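Local atomic coordinates of citryl-CoA lyase (Hydrogenobacter thermophilus, PDB entry 6HXP), a protein that probably splits citryl-CoA into acetyl-CoA and oxaloacetate, as a coenzyme A-binding, largely helical tetramer of the citrate synthase family. Residues 39-44 against 207-212; 54-59 against 150-155; 86-91 against 220-225; 125-128 against 134-137. All blocks are in the same frame, centred on the assembly; numbering follows the deposited sequence.

Going down the chain from the N terminus, interactions 1, 2, 3 and 4 open in that order, at 39-44, 54-59, 86-91 and 125-128. Interaction 4 closes almost at once, at 134-137, so its short loop is enclosed by the other three. Helix 147-158 then closes interaction 2, a loop that falls within that of interaction 1. Helix 206-228 closes interaction 1 at 207-212 and, further along, interaction 3 at 220-225; interaction 3 therefore crosses both 1 and 2. Interactions 1 and 2 touch, F209 and I212 resting on M54, M57 and L58. Interaction 4 holds part of the coenzyme A site, about 35 Å from interaction 3, centre to centre.

Interaction 1: residues 39-44 against 207-212; sequences LILKGE and KGFFII
K207 NZ is gripped by three groups, F95 O of its own chain and S83 OG and N85 OD1 of the second subunit, and it lies at the start of the segment whose F209 and I212 meet L41. The contact itself is apolar and small. One methyl does the touching from 39-44: L41 CD1 sits 3.8 Å from F209 CE1 and 3.9 Å from I212 CD1. L41 and I212 reach toward each other tip to tip, whereas L41 and F209 slide past one another in opposite directions, the methyl meeting the ring obliquely. The leucine CG lies opposite its own carbonyl carbon (chi1 -61°), and the extended second torsion (178°) carries CD1 across to the other helix. G43, the first residue after helix 33-42, has a positive phi, its N still bonded to L39 O at 2.8 Å. All three touching residues are buried. F201 meets the F209 ring edge-to-face and also packs on L41, while V219 of the second subunit covers L41 and I212. The contact thus joins the C-terminal end of helix 33-42 to the beginning of the long helix 206-228, with helix 48-60 lying against F209 and I212.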
# COMPACT_ATOMS: atom_id res chain seq x y z
N LEU A 39 8.05 25.39 -0.80
CA LEU A 39 6.84 26.18 -1.01
C LEU A 39 5.58 25.36 -0.76
O LEU A 39 4.66 25.83 -0.07
CB LEU A 39 6.84 26.71 -2.45
CG LEU A 39 5.53 27.36 -2.91
CD1 LEU A 39 5.21 28.59 -2.11
CD2 LEU A 39 5.57 27.63 -4.41
N ILE A 40 5.47 24.15 -1.37
CA ILE A 40 4.22 23.44 -1.24
C ILE A 40 3.97 23.02 0.19
O ILE A 40 2.82 22.97 0.62
CB ILE A 40 4.10 22.29 -2.24
CG1 ILE A 40 2.58 21.92 -2.38
CG2 ILE A 40 4.97 21.10 -1.89
CD1 ILE A 40 2.36 21.01 -3.56
N LEU A 41 5.03 22.68 0.92
CA LEU A 41 4.88 22.24 2.31
C LEU A 41 4.65 23.38 3.29
O LEU A 41 3.84 23.26 4.21
CB LEU A 41 6.07 21.42 2.76
CG LEU A 41 6.34 20.13 1.99
CD1 LEU A 41 7.57 19.44 2.51
CD2 LEU A 41 5.11 19.22 2.02
N LYS A 42 5.44 24.46 3.15
CA LYS A 42 5.35 25.59 4.09
C LYS A 42 4.22 26.55 3.76
O LYS A 42 3.66 27.19 4.65
CB LYS A 42 6.67 26.39 4.06
CG LYS A 42 6.79 27.48 5.17
CD LYS A 42 7.20 26.84 6.54
CE LYS A 42 7.30 27.70 7.74
NZ LYS A 42 8.40 28.68 7.60
N GLY A 43 3.97 26.74 2.48
CA GLY A 43 2.96 27.66 1.98
C GLY A 43 3.53 28.98 1.49
O GLY A 43 2.78 29.82 0.98
N GLU A 44 4.82 29.18 1.63
CA GLU A 44 5.51 30.41 1.20
C GLU A 44 6.85 30.07 0.62
O GLU A 44 7.39 28.98 0.85
CB GLU A 44 5.70 31.35 2.39
CG GLU A 44 4.40 31.75 3.10
CD GLU A 44 3.40 32.53 2.25
OE1 GLU A 44 3.81 33.12 1.23
OE2 GLU A 44 2.22 32.59 2.64
N LYS A 207 8.12 13.05 9.08
CA LYS A 207 8.32 11.92 8.20
C LYS A 207 8.23 12.36 6.75
O LYS A 207 8.80 11.73 5.86
CB LYS A 207 7.24 10.86 8.54
CG LYS A 207 7.61 9.47 8.44
CD LYS A 207 6.39 8.62 8.87
CE LYS A 207 6.44 8.08 10.25
NZ LYS A 207 5.57 6.91 10.30
N GLY A 208 7.51 13.46 6.45
CA GLY A 208 7.39 13.94 5.08
C GLY A 208 8.70 14.22 4.42
O GLY A 208 8.88 13.93 3.23
N PHE A 209 9.65 14.80 5.17
CA PHE A 209 10.95 15.10 4.60
C PHE A 209 11.69 13.84 4.21
O PHE A 209 12.34 13.77 3.14
CB PHE A 209 11.80 15.98 5.54
CG PHE A 209 11.06 17.25 5.92
CD1 PHE A 209 10.78 18.22 4.98
CD2 PHE A 209 10.57 17.41 7.22
CE1 PHE A 209 10.05 19.37 5.34
CE2 PHE A 209 9.85 18.54 7.56
CZ PHE A 209 9.56 19.47 6.61
N PHE A 210 11.60 12.83 5.07
CA PHE A 210 12.21 11.53 4.82
C PHE A 210 11.60 10.83 3.64
O PHE A 210 12.31 10.39 2.73
CB PHE A 210 12.12 10.66 6.06
CG PHE A 210 12.85 9.35 5.97
CD1 PHE A 210 14.21 9.32 5.70
CD2 PHE A 210 12.21 8.16 6.22
CE1 PHE A 210 14.91 8.12 5.66
CE2 PHE A 210 12.91 6.95 6.16
CZ PHE A 210 14.23 6.93 5.84
N ILE A 211 10.28 10.88 3.54
CA ILE A 211 9.63 10.25 2.40
C ILE A 211 10.03 10.89 1.10
O ILE A 211 10.37 10.23 0.12
CB ILE A 211 8.10 10.32 2.58
CG1 ILE A 211 7.64 9.45 3.77
CG2 ILE A 211 7.38 9.88 1.28
CD1 ILE A 211 6.34 9.82 4.30
N ILE A 212 9.97 12.23 1.04
CA ILE A 212 10.29 12.93 -0.19
C ILE A 212 11.74 12.66 -0.61
O ILE A 212 11.99 12.44 -1.80
CB ILE A 212 10.05 14.44 -0.00
CG1 ILE A 212 8.58 14.71 0.11
CG2 ILE A 212 10.69 15.26 -1.16
CD1 ILE A 212 8.23 16.11 0.68

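Interaction 2: residues 54-59 against 150-155; sequences MEAMLV and KRLMDI
Helices 48-60 and 147-158 run side by side and almost exactly antiparallel here, their segment axes 176° apart in direction and 10.6 Å apart at closest approach, with the CA atoms of A56 and L152 nearest each other. This is an antiparallel helix pair within the mainly helical body of the citrate synthase fold. A56 presents only a methyl, and two larger side chains from 150-155 come to it. L152 places CD2 3.9 Å from A56 CB; its CG stands opposite the carbonyl carbon (chi1 -76°), which sends the branch across the gap. I155 follows one turn later, its CD1 4.3 Å from the same A56 CB. The same isoleucine methyl also lies 3.8 Å above one face of the R151 guanidinium, toward its rim, while R151 NH2 bonds V28 O of the second subunit. On the far side of the helix, K150 NZ and D154 OD2 form a salt bridge one turn apart, 3.0 Å long, D154 OD2 using its syn lone pair. I192 and I195 of helix 188-198 close over L152, and I195 also touches M57. L152 CD2 finally reaches the backbone as well: it lies 4.1 Å from M57 N and 3.9 Å from A56 O, the carbonyl oxygen that S60 OG hydrogen-bonds.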
# COMPACT_ATOMS: atom_id res chain seq x y z
N MET A 54 17.32 22.98 2.49
CA MET A 54 16.37 21.95 2.04
C MET A 54 17.04 21.02 1.00
O MET A 54 16.84 19.81 1.06
CB MET A 54 15.14 22.63 1.43
CG MET A 54 14.03 21.68 1.01
SD MET A 54 13.34 20.58 2.31
CE MET A 54 12.01 21.58 2.82
N GLU A 55 17.83 21.57 0.07
CA GLU A 55 18.55 20.73 -0.89
C GLU A 55 19.44 19.75 -0.09
O GLU A 55 19.44 18.55 -0.38
CB GLU A 55 19.50 21.52 -1.80
CG GLU A 55 18.87 22.64 -2.65
CD GLU A 55 18.20 22.28 -3.96
OE1 GLU A 55 18.04 21.06 -4.21
OE2 GLU A 55 17.70 23.21 -4.66
N ALA A 56 20.16 20.24 0.90
CA ALA A 56 21.08 19.38 1.66
C ALA A 56 20.37 18.32 2.47
O ALA A 56 20.83 17.16 2.53
CB ALA A 56 21.94 20.23 2.58
N MET A 57 19.23 18.67 3.12
CA MET A 57 18.48 17.66 3.92
C MET A 57 17.99 16.56 3.03
O MET A 57 18.06 15.38 3.37
CB MET A 57 17.18 18.24 4.57
CG MET A 57 17.30 19.19 5.69
SD MET A 57 15.67 20.11 5.81
CE MET A 57 14.49 18.73 5.66
N LEU A 58 17.40 16.93 1.89
CA LEU A 58 16.81 15.90 1.03
C LEU A 58 17.88 14.99 0.44
O LEU A 58 17.69 13.78 0.39
CB LEU A 58 15.94 16.55 -0.04
CG LEU A 58 14.74 17.33 0.52
CD1 LEU A 58 14.06 18.13 -0.59
CD2 LEU A 58 13.71 16.40 1.16
N VAL A 59 18.99 15.55 -0.00
CA VAL A 59 20.07 14.72 -0.53
C VAL A 59 20.58 13.78 0.54
O VAL A 59 20.91 12.62 0.23
CB VAL A 59 21.19 15.59 -1.13
CG1 VAL A 59 22.41 14.75 -1.51
CG2 VAL A 59 20.68 16.33 -2.36
N LYS A 150 27.26 16.04 11.32
CA LYS A 150 28.35 17.02 11.23
C LYS A 150 28.30 17.73 9.88
O LYS A 150 28.45 18.94 9.84
CB LYS A 150 29.72 16.36 11.43
CG LYS A 150 30.86 17.40 11.43
CD LYS A 150 32.17 16.82 11.85
CE LYS A 150 33.20 17.91 12.08
NZ LYS A 150 33.47 18.71 10.84
N ARG A 151 28.07 17.01 8.80
CA ARG A 151 28.04 17.64 7.49
C ARG A 151 26.90 18.68 7.41
O ARG A 151 27.11 19.81 6.93
CB ARG A 151 27.87 16.58 6.40
CG ARG A 151 27.79 17.11 4.97
CD ARG A 151 29.05 17.84 4.60
NE ARG A 151 28.96 18.27 3.21
CZ ARG A 151 29.64 19.29 2.71
NH1 ARG A 151 30.48 19.98 3.49
NH2 ARG A 151 29.47 19.66 1.45
N LEU A 152 25.71 18.28 7.86
CA LEU A 152 24.55 19.17 7.82
C LEU A 152 24.75 20.41 8.72
O LEU A 152 24.40 21.52 8.32
CB LEU A 152 23.30 18.43 8.23
CG LEU A 152 22.72 17.52 7.18
CD1 LEU A 152 21.67 16.59 7.79
CD2 LEU A 152 22.09 18.33 6.02
N MET A 153 25.31 20.21 9.90
CA MET A 153 25.53 21.30 10.84
C MET A 153 26.64 22.21 10.34
O MET A 153 26.57 23.42 10.53
CB MET A 153 25.76 20.83 12.29
CG MET A 153 24.54 20.14 12.88
SD MET A 153 23.10 21.26 12.90
CE MET A 153 21.85 20.19 13.59
N ASP A 154 27.67 21.65 9.69
CA ASP A 154 28.74 22.49 9.13
C ASP A 154 28.15 23.38 8.07
O ASP A 154 28.50 24.56 8.00
CB ASP A 154 29.85 21.64 8.49
CG ASP A 154 30.76 20.94 9.46
OD1 ASP A 154 30.73 21.29 10.67
OD2 ASP A 154 31.51 20.02 9.02
N ILE A 155 27.29 22.83 7.22
CA ILE A 155 26.63 23.65 6.17
C ILE A 155 25.76 24.72 6.82
O ILE A 155 25.83 25.91 6.45
CB ILE A 155 25.82 22.74 5.22
CG1 ILE A 155 26.75 21.83 4.40
CG2 ILE A 155 24.97 23.59 4.26
CD1 ILE A 155 26.00 20.62 3.83

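Interaction 3: residues 86-91 against 220-225; sequences VGVAAG and AHVYEE
V222 carries this contact, and G87 and V88 supply the surface it settles on. The two helices come close, G87 CA and V222 CA being 6.0 Å apart, because the glycine exposes bare backbone to the valine. V222 lays one methyl, CG2, on that patch. With CG1 turned opposite the backbone N of V222 (chi1 173°), CG2 stands opposite the carbonyl carbon and does the touching, 3.7 Å from G87 C and 3.8 Å from V88 N, so it rests on the peptide link between the two residues. V88 comes in from the flank: its CG2 meets V222 CG2 at 4.1 Å, the two side chains crossing at about a right angle. Every touching residue is buried and the side-chain contact is apolar, a methyl against a peptide and another methyl, while the helical amides keep their own bonds, such as G91 N to G87 O at 3.2 Å. Nearby, H221 and E225 both bind R75, which also takes E224. Helix 69-79 completes the packing, A74 and A78 touching V222 and V77 touching V86 and A90; the contact therefore lies where helices 69-79, 84-93 and 206-228 come together, with L93 of the second and fourth subunits packing on helix 84-93.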
# COMPACT_ATOMS: atom_id res chain seq x y z
N VAL A 86 3.73 0.49 -7.53
CA VAL A 86 3.28 -0.42 -6.49
C VAL A 86 4.46 -0.83 -5.59
O VAL A 86 4.36 -0.80 -4.36
CB VAL A 86 2.57 -1.62 -7.12
CG1 VAL A 86 2.17 -2.65 -6.06
CG2 VAL A 86 1.35 -1.20 -7.93
N GLY A 87 5.62 -1.13 -6.19
CA GLY A 87 6.79 -1.43 -5.39
C GLY A 87 7.23 -0.23 -4.55
O GLY A 87 7.57 -0.35 -3.38
N VAL A 88 7.23 0.98 -5.18
CA VAL A 88 7.66 2.14 -4.42
C VAL A 88 6.74 2.39 -3.24
O VAL A 88 7.18 2.66 -2.12
CB VAL A 88 7.74 3.38 -5.32
CG1 VAL A 88 7.96 4.66 -4.51
CG2 VAL A 88 8.84 3.21 -6.37
N ALA A 89 5.44 2.29 -3.46
CA ALA A 89 4.47 2.46 -2.38
C ALA A 89 4.72 1.51 -1.24
O ALA A 89 4.64 1.89 -0.08
CB ALA A 89 3.06 2.29 -2.89
N ALA A 90 5.06 0.25 -1.54
CA ALA A 90 5.33 -0.72 -0.48
C ALA A 90 6.51 -0.31 0.36
O ALA A 90 6.52 -0.46 1.58
CB ALA A 90 5.56 -2.09 -1.09
N GLY A 91 7.52 0.28 -0.29
CA GLY A 91 8.64 0.82 0.45
C GLY A 91 8.26 1.93 1.40
O GLY A 91 8.70 1.98 2.55
N ALA A 220 14.81 3.90 -7.68
CA ALA A 220 15.99 3.21 -8.23
C ALA A 220 16.00 1.72 -7.90
O ALA A 220 16.31 0.89 -8.77
CB ALA A 220 17.26 3.88 -7.74
N HIS A 221 15.69 1.38 -6.65
CA HIS A 221 15.68 -0.03 -6.21
C HIS A 221 14.61 -0.85 -6.94
O HIS A 221 14.87 -1.97 -7.36
CB HIS A 221 15.47 -0.11 -4.69
CG HIS A 221 16.74 0.12 -3.95
ND1 HIS A 221 17.66 -0.90 -3.75
CD2 HIS A 221 17.24 1.27 -3.43
CE1 HIS A 221 18.69 -0.33 -3.11
NE2 HIS A 221 18.50 0.98 -2.92
N VAL A 222 13.41 -0.30 -7.06
CA VAL A 222 12.35 -1.03 -7.72
C VAL A 222 12.64 -1.20 -9.20
O VAL A 222 12.45 -2.27 -9.77
CB VAL A 222 11.00 -0.34 -7.46
CG1 VAL A 222 9.88 -0.99 -8.30
CG2 VAL A 222 10.66 -0.41 -5.99
N TYR A 223 13.13 -0.14 -9.83
CA TYR A 223 13.49 -0.23 -11.25
C TYR A 223 14.58 -1.31 -11.43
O TYR A 223 14.55 -2.10 -12.37
CB TYR A 223 13.97 1.14 -11.76
CG TYR A 223 14.54 1.09 -13.15
CD1 TYR A 223 13.72 1.08 -14.28
CD2 TYR A 223 15.91 0.99 -13.35
CE1 TYR A 223 14.26 1.03 -15.57
CE2 TYR A 223 16.44 0.82 -14.63
CZ TYR A 223 15.62 0.87 -15.73
OH TYR A 223 16.23 0.73 -16.96
N GLU A 224 15.60 -1.30 -10.58
CA GLU A 224 16.66 -2.29 -10.67
C GLU A 224 16.11 -3.71 -10.50
O GLU A 224 16.44 -4.62 -11.28
CB GLU A 224 17.75 -1.98 -9.63
CG GLU A 224 18.97 -2.87 -9.81
CD GLU A 224 20.07 -2.56 -8.83
OE1 GLU A 224 19.82 -2.56 -7.61
OE2 GLU A 224 21.20 -2.27 -9.30
N GLU A 225 15.20 -3.91 -9.52
CA GLU A 225 14.64 -5.23 -9.32
C GLU A 225 13.85 -5.68 -10.59
O GLU A 225 13.95 -6.83 -11.02
CB GLU A 225 13.69 -5.23 -8.12
CG GLU A 225 13.22 -6.62 -7.71
CD GLU A 225 14.31 -7.52 -7.13
OE1 GLU A 225 15.24 -6.98 -6.48
OE2 GLU A 225 14.22 -8.76 -7.30

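Interaction 4: residues 125-128 against 134-137; sequences KEYL and IPGY. With COA (coenzyme A), chain B.
I134 sits between Y127 and the adenine of coenzyme A, and its side chain touches both. I134 CG1 lies 3.6 Å from Y127 CB, the isoleucine slanting across the tyrosine's CB and ring, and the same CG1 is also 3.6 Å from COA N1A, with CD1 beside it. L128 joins from the helix, its CD2 4.1 Å from COA C2A as well as near I134 CD1. The backbone of 134-137 does the polar work. I134 N donates to COA N1A at 3.0 Å, nearly straight at 169°. COA N6A gives one bond to I134 O at 2.9 Å and another to Y137 O at 3.0 Å, the second distinctly bent (135°). Further along the cofactor, G136 N donates to the pantetheine oxygen O5P at 3.2 Å.

These groups converge because I134 to Y137 form a type II beta turn, with G136 at the positive phi of its third position (90°). I134 O also lies in the plane of the Y137 ring, at its edge. Outside the turn, N187 bonds the backbone of G136 and A169 O takes the Y137 hydroxyl. F109 of helix 101-116 meets the Y127 ring edge-to-face and packs on I134, P135 and Y137. K180 and R140 make further hydrogen bonds to the cofactor.

I134 N and I134 O read the Watson-Crick edge of adenine, N1A and N6A, while Y137 O takes the other N6A hydrogen, on the N7A side. The donated bond at N1A also suggests that the base is bound neutral, with that nitrogen unprotonated.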
# COMPACT_ATOMS: atom_id res chain seq x y z
N LYS A 125 18.09 15.52 32.41
CA LYS A 125 17.94 14.81 33.69
C LYS A 125 16.56 14.15 33.79
O LYS A 125 16.48 12.95 34.06
CB LYS A 125 18.20 15.76 34.87
CG LYS A 125 18.19 15.07 36.23
CD LYS A 125 19.01 15.86 37.26
CE LYS A 125 18.43 17.22 37.60
NZ LYS A 125 19.39 18.05 38.38
N GLU A 126 15.49 14.90 33.48
CA GLU A 126 14.12 14.37 33.48
C GLU A 126 13.97 13.15 32.55
O GLU A 126 13.36 12.17 32.96
CB GLU A 126 13.13 15.49 33.11
CG GLU A 126 11.66 15.11 33.12
CD GLU A 126 10.78 16.11 32.39
OE1 GLU A 126 9.97 16.80 33.06
OE2 GLU A 126 10.91 16.22 31.15
N TYR A 127 14.54 13.19 31.32
CA TYR A 127 14.44 12.05 30.40
C TYR A 127 15.24 10.86 30.86
O TYR A 127 14.74 9.74 30.79
CB TYR A 127 14.92 12.40 28.98
CG TYR A 127 13.80 12.87 28.08
CD1 TYR A 127 13.31 14.16 28.18
CD2 TYR A 127 13.25 12.03 27.13
CE1 TYR A 127 12.31 14.62 27.32
CE2 TYR A 127 12.29 12.50 26.22
CZ TYR A 127 11.80 13.78 26.36
OH TYR A 127 10.80 14.26 25.56
N LEU A 128 16.49 11.08 31.27
CA LEU A 128 17.35 9.98 31.73
C LEU A 128 16.79 9.31 32.98
O LEU A 128 16.89 8.09 33.10
CB LEU A 128 18.79 10.46 31.99
CG LEU A 128 19.59 10.89 30.74
CD1 LEU A 128 20.93 11.46 31.13
CD2 LEU A 128 19.79 9.73 29.79
N ILE A 134 15.57 9.43 24.37
CA ILE A 134 15.59 10.80 23.88
C ILE A 134 15.62 10.70 22.36
O ILE A 134 16.58 10.16 21.80
CB ILE A 134 16.76 11.64 24.44
CG1 ILE A 134 16.80 11.57 25.98
CG2 ILE A 134 16.57 13.11 24.00
CD1 ILE A 134 18.14 11.91 26.55
N PRO A 135 14.59 11.20 21.64
CA PRO A 135 14.57 10.99 20.18
C PRO A 135 15.60 11.78 19.42
O PRO A 135 15.82 12.96 19.72
CB PRO A 135 13.15 11.42 19.78
CG PRO A 135 12.76 12.37 20.83
CD PRO A 135 13.37 11.87 22.10
N GLY A 136 16.21 11.14 18.43
CA GLY A 136 17.23 11.76 17.60
C GLY A 136 18.65 11.61 18.11
O GLY A 136 19.56 12.20 17.51
N TYR A 137 18.88 10.78 19.17
CA TYR A 137 20.19 10.58 19.76
C TYR A 137 20.56 9.11 19.78
O TYR A 137 19.69 8.25 19.98
CB TYR A 137 20.24 11.16 21.17
CG TYR A 137 20.01 12.65 21.15
CD1 TYR A 137 18.73 13.18 21.18
CD2 TYR A 137 21.07 13.54 20.98
CE1 TYR A 137 18.50 14.53 20.98
CE2 TYR A 137 20.86 14.91 20.87
CZ TYR A 137 19.57 15.40 20.87
OH TYR A 137 19.31 16.74 20.68
N1A COA B . 18.33 8.45 25.00
C2A COA B . 18.65 8.02 26.22
N3A COA B . 19.38 6.95 26.57
C4A COA B . 19.79 6.27 25.48
C5A COA B . 19.53 6.59 24.16
C6A COA B . 18.77 7.75 23.92
N6A COA B . 18.47 8.20 22.70
N7A COA B . 20.14 5.68 23.31
C8A COA B . 20.75 4.85 24.12
N9A COA B . 20.59 5.16 25.45
C1B COA B . 21.22 4.50 26.60
C2B COA B . 21.57 3.02 26.41
O2B COA B . 20.57 2.19 27.00
C3B COA B . 22.89 2.93 27.17
O3B COA B . 22.65 2.92 28.59
P3B COA B . 23.60 2.26 29.73
O7A COA B . 24.78 1.56 29.12
O8A COA B . 24.01 3.41 30.66
O9A COA B . 22.69 1.31 30.52
C4B COA B . 23.54 4.28 26.85
O4B COA B . 22.42 5.19 26.90
C5B COA B . 24.21 4.40 25.50
O5B COA B . 25.00 3.23 25.21
P1A COA B . 25.34 2.80 23.69
O1A COA B . 26.01 1.48 23.66
O2A COA B . 26.17 3.94 23.10
O3A COA B . 23.97 2.75 22.88
P2A COA B . 23.13 1.57 22.23
O4A COA B . 24.01 0.72 21.39
O5A COA B . 22.47 0.81 23.38
O6A COA B . 21.90 2.23 21.39
CBP COA B . 20.55 2.59 19.40
CCP COA B . 21.93 2.25 19.95
CDP COA B . 20.72 3.16 17.98
CEP COA B . 19.73 1.29 19.32
CAP COA B . 19.77 3.61 20.28
OAP COA B . 20.60 4.64 20.81
C9P COA B . 18.55 4.21 19.59
O9P COA B . 17.49 3.59 19.55
N8P COA B . 18.69 5.44 19.09
C7P COA B . 17.57 6.21 18.56
C6P COA B . 16.67 6.74 19.66
C5P COA B . 15.34 7.23 19.13
O5P COA B . 15.28 8.13 18.30
N4P COA B . 14.26 6.66 19.66
C3P COA B . 12.95 7.29 19.73
C2P COA B . 12.23 7.37 18.40
S1P COA B . 12.12 5.68 17.74